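Local coordinates for protein putative retaining b-glycosidase (Saccharophagus degradans, PDB 5A95) that probably hydrolyses mixed-linkage beta-1,3-1,4-glucans as a retaining glycoside hydrolase of family 5, at residues I135-L147 with P179-T192. The protein carries 1 engineered substitution. Residues are numbered along the deposited sequence; the frame is centred on the assembly and turned at random.
Sequences IYLILDWHSIGYL and PTVAVYELFNEPTT. With MG (magnesium ion), chain G; BGC (beta-D-glucopyranose), chain D.
Residues 135-147 and 179-192 pair along neighbouring parallel strands of the catalytic barrel and the loops that follow them, joined by a right-handed beta-alpha-beta crossover through helix 161-174. Backbone bonds run from Leu-137 N to Thr-180 O at one end to Thr-191 N and Gly-145 O at the other. A beta bulge at Ala-182 shifts the register by one. Within it, Val-181 O ligates the magnesium ion at 2.3 Å, together with Val-178 O and three waters. Val-181 CG1 packs on Leu-139 CD1 (3.7 Å) on the face covered by helices 116-133 and 161-174. On the other face, Ile-138 and Val-183 lie side by side. Next along it, Asp-140 and Glu-185 run alongside each other, and Glu-185 pairs with Arg-103.

At the C-terminal end, His-142 ND1 donates to the syn lone pair of Asp-140 OD2 (2.6 Å), which fixes the imidazole rotation. The Asn-188 amide stacks over one ring face, the planes 20° apart. Its CG is anti to the backbone N (chi1 168°), which lays the amide beside the ring, and ND2 donates to Ser-143 O (3.2 Å) from above the carbonyl plane. Ser-143 O also accepts Glu-189 N, so two bonds grip it. Phe-187 CZ packs on Ser-143 OG (3.3 Å), whose hydroxyl bonds to Tyr-157 O.

A glucose unit of the bound glycan meets His-142 NE2 at O3 (3.0 Å), Asn-188 ND2 at O2 (3.3 Å) and Glu-189 OE1 at O1 (2.6 Å). Asn-188, Glu-189 and Pro-190 match the Asn-Glu-Pro motif of family 5 (beta/alpha)8 barrels, whose glutamate is usually the acid/base, a role consistent with Glu-189 here.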
loop_
_atom_site.group_PDB
_atom_site.type_symbol
_atom_site.label_atom_id
_atom_site.label_comp_id
_atom_site.label_asym_id
_atom_site.label_seq_id
_atom_site.Cartn_x
_atom_site.Cartn_y
_atom_site.Cartn_z
ATOM N N ILE A 135 -3.822 -14.151 35.468
ATOM C CA ILE A 135 -2.600 -13.817 34.736
ATOM C C ILE A 135 -2.898 -12.856 33.587
ATOM O O ILE A 135 -4.050 -12.594 33.249
ATOM C CB ILE A 135 -1.884 -15.068 34.242
ATOM C CG1 ILE A 135 -2.688 -15.752 33.149
ATOM C CG2 ILE A 135 -1.576 -15.950 35.459
ATOM C CD1 ILE A 135 -1.991 -16.901 32.497
ATOM N N TYR A 136 -1.829 -12.288 33.055
ATOM C CA TYR A 136 -1.930 -11.207 32.079
ATOM C C TYR A 136 -1.431 -11.618 30.691
ATOM O O TYR A 136 -0.659 -12.559 30.571
ATOM C CB TYR A 136 -1.097 -10.022 32.564
ATOM C CG TYR A 136 -1.663 -9.385 33.810
ATOM C CD1 TYR A 136 -2.627 -8.397 33.714
ATOM C CD2 TYR A 136 -1.261 -9.799 35.087
ATOM C CE1 TYR A 136 -3.181 -7.816 34.840
ATOM C CE2 TYR A 136 -1.827 -9.239 36.226
ATOM C CZ TYR A 136 -2.769 -8.242 36.103
ATOM O OH TYR A 136 -3.285 -7.661 37.229
ATOM N N LEU A 137 -1.890 -10.906 29.666
ATOM C CA LEU A 137 -1.460 -11.153 28.305
ATOM C C LEU A 137 -0.649 -9.989 27.765
ATOM O O LEU A 137 -0.988 -8.825 27.971
ATOM C CB LEU A 137 -2.668 -11.372 27.393
ATOM C CG LEU A 137 -3.495 -12.611 27.740
ATOM C CD1 LEU A 137 -4.787 -12.584 26.939
ATOM C CD2 LEU A 137 -2.722 -13.889 27.444
ATOM N N ILE A 138 0.381 -10.344 27.002
ATOM C CA ILE A 138 1.070 -9.443 26.090
ATOM C C ILE A 138 0.641 -9.848 24.684
ATOM O O ILE A 138 0.854 -10.993 24.290
ATOM C CB ILE A 138 2.596 -9.549 26.237
ATOM C CG1 ILE A 138 3.047 -9.175 27.658
ATOM C CG2 ILE A 138 3.284 -8.703 25.158
ATOM C CD1 ILE A 138 4.526 -9.319 27.881
ATOM N N LEU A 139 0.058 -8.922 23.922
ATOM C CA LEU A 139 -0.287 -9.199 22.550
ATOM C C LEU A 139 0.808 -8.634 21.675
ATOM O O LEU A 139 1.112 -7.437 21.729
ATOM C CB LEU A 139 -1.637 -8.587 22.178
ATOM C CG LEU A 139 -2.821 -9.045 23.024
ATOM C CD1 LEU A 139 -4.122 -8.424 22.527
ATOM C CD2 LEU A 139 -2.931 -10.560 23.108
ATOM N N ASP A 140 1.409 -9.516 20.881
ATOM C CA ASP A 140 2.598 -9.222 20.081
ATOM C C ASP A 140 2.248 -9.356 18.604
ATOM O O ASP A 140 1.840 -10.415 18.138
ATOM C CB ASP A 140 3.693 -10.205 20.524
ATOM C CG ASP A 140 4.732 -10.511 19.477
ATOM O OD1 ASP A 140 5.084 -9.666 18.652
ATOM O OD2 ASP A 140 5.212 -11.676 19.485
ATOM N N TRP A 141 2.348 -8.246 17.873
ATOM C CA TRP A 141 2.207 -8.304 16.425
ATOM C C TRP A 141 3.549 -8.813 15.874
ATOM O O TRP A 141 4.564 -8.095 15.817
ATOM C CB TRP A 141 1.835 -6.924 15.907
ATOM C CG TRP A 141 1.584 -6.828 14.412
ATOM C CD1 TRP A 141 2.234 -5.994 13.538
ATOM C CD2 TRP A 141 0.601 -7.529 13.639
ATOM N NE1 TRP A 141 1.721 -6.134 12.278
ATOM C CE2 TRP A 141 0.717 -7.065 12.313
ATOM C CE3 TRP A 141 -0.377 -8.495 13.924
ATOM C CZ2 TRP A 141 -0.121 -7.515 11.286
ATOM C CZ3 TRP A 141 -1.207 -8.943 12.888
ATOM C CH2 TRP A 141 -1.061 -8.474 11.592
ATOM N N HIS A 142 3.547 -10.091 15.558
ATOM C CA HIS A 142 4.791 -10.846 15.466
ATOM C C HIS A 142 5.317 -10.867 14.031
ATOM O O HIS A 142 5.195 -11.852 13.298
ATOM C CB HIS A 142 4.613 -12.241 16.030
ATOM C CG HIS A 142 5.891 -12.924 16.332
ATOM N ND1 HIS A 142 6.546 -12.773 17.525
ATOM C CD2 HIS A 142 6.659 -13.745 15.581
ATOM C CE1 HIS A 142 7.646 -13.497 17.507
ATOM N NE2 HIS A 142 7.739 -14.098 16.339
ATOM N N SER A 143 5.939 -9.763 13.662
ATOM C CA SER A 143 6.636 -9.630 12.416
ATOM C C SER A 143 8.127 -9.407 12.694
ATOM O O SER A 143 8.546 -9.100 13.813
ATOM C CB SER A 143 6.023 -8.497 11.592
ATOM O OG SER A 143 6.675 -8.353 10.336
ATOM N N ILE A 144 8.933 -9.614 11.658
ATOM C CA ILE A 144 10.388 -9.501 11.696
ATOM C C ILE A 144 10.781 -8.821 10.401
ATOM O O ILE A 144 10.562 -9.394 9.314
ATOM C CB ILE A 144 11.091 -10.875 11.791
ATOM C CG1 ILE A 144 10.588 -11.678 12.988
ATOM C CG2 ILE A 144 12.600 -10.650 11.868
ATOM C CD1 ILE A 144 11.279 -13.003 13.188
ATOM N N GLY A 145 11.316 -7.605 10.484
ATOM C CA GLY A 145 11.694 -6.867 9.313
ATOM C C GLY A 145 11.534 -5.376 9.503
ATOM O O GLY A 145 11.610 -4.879 10.647
ATOM N N TYR A 146 11.304 -4.661 8.408
ATOM C CA TYR A 146 11.324 -3.208 8.423
ATOM C C TYR A 146 10.004 -2.691 7.903
ATOM O O TYR A 146 9.751 -2.629 6.687
ATOM C CB TYR A 146 12.525 -2.656 7.601
ATOM C CG TYR A 146 12.889 -1.247 7.965
ATOM C CD1 TYR A 146 13.210 -0.933 9.277
ATOM C CD2 TYR A 146 12.851 -0.224 7.041
ATOM C CE1 TYR A 146 13.509 0.348 9.667
ATOM C CE2 TYR A 146 13.165 1.074 7.423
ATOM C CZ TYR A 146 13.480 1.350 8.743
ATOM O OH TYR A 146 13.784 2.619 9.200
ATOM N N LEU A 147 9.148 -2.317 8.849
ATOM C CA LEU A 147 7.809 -1.912 8.505
ATOM C C LEU A 147 7.758 -0.699 7.561
ATOM O O LEU A 147 6.936 -0.662 6.653
ATOM C CB LEU A 147 6.969 -1.706 9.775
ATOM C CG LEU A 147 5.514 -1.351 9.582
ATOM C CD1 LEU A 147 4.765 -2.423 8.802
ATOM C CD2 LEU A 147 4.852 -1.120 10.926
ATOM N N PRO A 179 -8.433 -5.318 31.959
ATOM C CA PRO A 179 -7.137 -5.338 32.658
ATOM C C PRO A 179 -6.236 -6.504 32.249
ATOM O O PRO A 179 -5.020 -6.388 32.278
ATOM C CB PRO A 179 -7.538 -5.474 34.137
ATOM C CG PRO A 179 -8.917 -6.016 34.100
ATOM C CD PRO A 179 -9.562 -5.419 32.904
ATOM N N THR A 180 -6.842 -7.620 31.890
ATOM C CA THR A 180 -6.110 -8.843 31.562
ATOM C C THR A 180 -5.126 -8.613 30.416
ATOM O O THR A 180 -4.083 -9.209 30.397
ATOM C CB THR A 180 -7.109 -9.929 31.156
ATOM O OG1 THR A 180 -8.112 -10.026 32.173
ATOM C CG2 THR A 180 -6.465 -11.250 30.945
ATOM N N VAL A 181 -5.530 -7.775 29.463
ATOM C CA VAL A 181 -4.726 -7.485 28.288
ATOM C C VAL A 181 -3.880 -6.259 28.644
ATOM O O VAL A 181 -4.384 -5.157 28.699
ATOM C CB VAL A 181 -5.599 -7.255 27.055
ATOM C CG1 VAL A 181 -4.730 -6.969 25.859
ATOM C CG2 VAL A 181 -6.481 -8.474 26.758
ATOM N N ALA A 182 -2.598 -6.479 28.942
ATOM C CA ALA A 182 -1.791 -5.465 29.581
ATOM C C ALA A 182 -0.907 -4.682 28.636
ATOM O O ALA A 182 -0.699 -3.496 28.845
ATOM C CB ALA A 182 -0.963 -6.070 30.692
ATOM N N VAL A 183 -0.312 -5.351 27.650
ATOM C CA VAL A 183 0.766 -4.777 26.845
ATOM C C VAL A 183 0.479 -5.039 25.373
ATOM O O VAL A 183 0.119 -6.167 24.976
ATOM C CB VAL A 183 2.118 -5.420 27.228
ATOM C CG1 VAL A 183 3.249 -4.879 26.377
ATOM C CG2 VAL A 183 2.427 -5.229 28.701
ATOM N N TYR A 184 0.609 -3.981 24.575
ATOM C CA TYR A 184 0.487 -4.031 23.119
ATOM C C TYR A 184 1.885 -3.852 22.542
ATOM O O TYR A 184 2.446 -2.763 22.535
ATOM C CB TYR A 184 -0.447 -2.941 22.591
ATOM C CG TYR A 184 -1.910 -3.114 22.943
ATOM C CD1 TYR A 184 -2.389 -4.252 23.557
ATOM C CD2 TYR A 184 -2.835 -2.160 22.606
ATOM C CE1 TYR A 184 -3.717 -4.407 23.855
ATOM C CE2 TYR A 184 -4.176 -2.299 22.920
ATOM C CZ TYR A 184 -4.616 -3.422 23.573
ATOM O OH TYR A 184 -5.929 -3.636 23.918
ATOM N N GLU A 185 2.461 -4.980 22.110
ATOM C CA GLU A 185 3.840 -5.006 21.580
ATOM C C GLU A 185 3.754 -4.788 20.074
ATOM O O GLU A 185 3.407 -5.688 19.320
ATOM C CB GLU A 185 4.518 -6.288 21.962
ATOM C CG GLU A 185 5.962 -6.384 21.489
ATOM C CD GLU A 185 6.703 -7.551 22.116
ATOM O OE1 GLU A 185 6.033 -8.351 22.802
ATOM O OE2 GLU A 185 7.934 -7.683 21.894
ATOM N N LEU A 186 4.058 -3.571 19.666
ATOM C CA LEU A 186 3.653 -3.013 18.386
ATOM C C LEU A 186 4.222 -3.730 17.161
ATOM O O LEU A 186 3.533 -3.843 16.150
ATOM C CB LEU A 186 4.038 -1.534 18.313
ATOM C CG LEU A 186 3.466 -0.653 19.441
ATOM C CD1 LEU A 186 3.863 0.809 19.202
ATOM C CD2 LEU A 186 1.965 -0.800 19.579
ATOM N N PHE A 187 5.478 -4.178 17.266
ATOM C CA PHE A 187 6.164 -4.823 16.141
ATOM C C PHE A 187 7.327 -5.621 16.715
ATOM O O PHE A 187 8.358 -5.054 17.082
ATOM C CB PHE A 187 6.653 -3.798 15.124
ATOM C CG PHE A 187 7.160 -4.427 13.853
ATOM C CD1 PHE A 187 8.446 -4.925 13.777
ATOM C CD2 PHE A 187 6.360 -4.493 12.728
ATOM C CE1 PHE A 187 8.905 -5.513 12.597
ATOM C CE2 PHE A 187 6.803 -5.074 11.572
ATOM C CZ PHE A 187 8.072 -5.586 11.505
ATOM N N ASN A 188 7.166 -6.946 16.769
ATOM C CA ASN A 188 8.097 -7.858 17.440
ATOM C C ASN A 188 9.585 -7.515 17.255
ATOM O O ASN A 188 10.303 -7.193 18.206
ATOM C CB ASN A 188 7.766 -9.258 16.965
ATOM C CG ASN A 188 8.796 -10.307 17.319
ATOM O OD1 ASN A 188 9.180 -10.496 18.459
ATOM N ND2 ASN A 188 9.224 -11.046 16.292
ATOM N N GLU A 189 10.091 -7.645 16.026
ATOM C CA GLU A 189 11.535 -7.555 15.782
ATOM C C GLU A 189 11.879 -6.682 14.594
ATOM O O GLU A 189 11.996 -7.179 13.445
ATOM C CB GLU A 189 12.182 -8.942 15.664
ATOM C CG GLU A 189 12.411 -9.570 17.030
ATOM C CD GLU A 189 13.067 -10.921 17.008
ATOM O OE1 GLU A 189 13.010 -11.585 15.969
ATOM O OE2 GLU A 189 13.586 -11.326 18.066
ATOM N N PRO A 190 12.122 -5.391 14.862
ATOM C CA PRO A 190 12.642 -4.527 13.817
ATOM C C PRO A 190 14.036 -4.987 13.387
ATOM O O PRO A 190 14.912 -5.202 14.221
ATOM C CB PRO A 190 12.699 -3.168 14.496
ATOM C CG PRO A 190 11.670 -3.267 15.590
ATOM C CD PRO A 190 11.885 -4.650 16.107
ATOM N N THR A 191 14.219 -5.095 12.063
ATOM C CA THR A 191 15.508 -5.400 11.479
ATOM C C THR A 191 15.495 -5.051 10.005
ATOM O O THR A 191 14.458 -5.204 9.341
ATOM C CB THR A 191 15.949 -6.874 11.654
ATOM O OG1 THR A 191 17.214 -7.038 11.000
ATOM C CG2 THR A 191 14.942 -7.856 11.059
ATOM N N THR A 192 16.632 -4.597 9.483
ATOM C CA THR A 192 16.768 -4.456 8.046
ATOM C C THR A 192 17.668 -5.518 7.430
ATOM O O THR A 192 17.954 -5.455 6.240
ATOM C CB THR A 192 17.319 -3.091 7.657
ATOM O OG1 THR A 192 18.634 -2.971 8.209
ATOM C CG2 THR A 192 16.381 -1.992 8.098
HETATM MG MG MG G . -6.035 -3.604 28.839
HETATM C C2 BGC D . 11.884 -14.874 16.230
HETATM C C3 BGC D . 11.123 -16.160 16.550
HETATM C C4 BGC D . 12.042 -17.364 16.313
HETATM C C5 BGC D . 13.321 -17.200 17.109
HETATM C C6 BGC D . 14.264 -18.368 16.942
HETATM C C1 BGC D . 13.303 -14.833 16.789
HETATM O O1 BGC D . 14.132 -13.924 16.109
HETATM O O2 BGC D . 11.094 -13.710 16.674
HETATM O O3 BGC D . 9.899 -16.158 15.750
HETATM O O4 BGC D . 11.478 -18.647 16.623
HETATM O O5 BGC D . 13.978 -16.051 16.585
HETATM O O6 BGC D . 15.477 -17.965 17.581
HETATM O O HOH W 1 -6.735 -3.944 26.687
HETATM O O HOH W 2 -7.612 -1.708 28.870
HETATM O O HOH W 3 -4.773 -1.948 29.956
#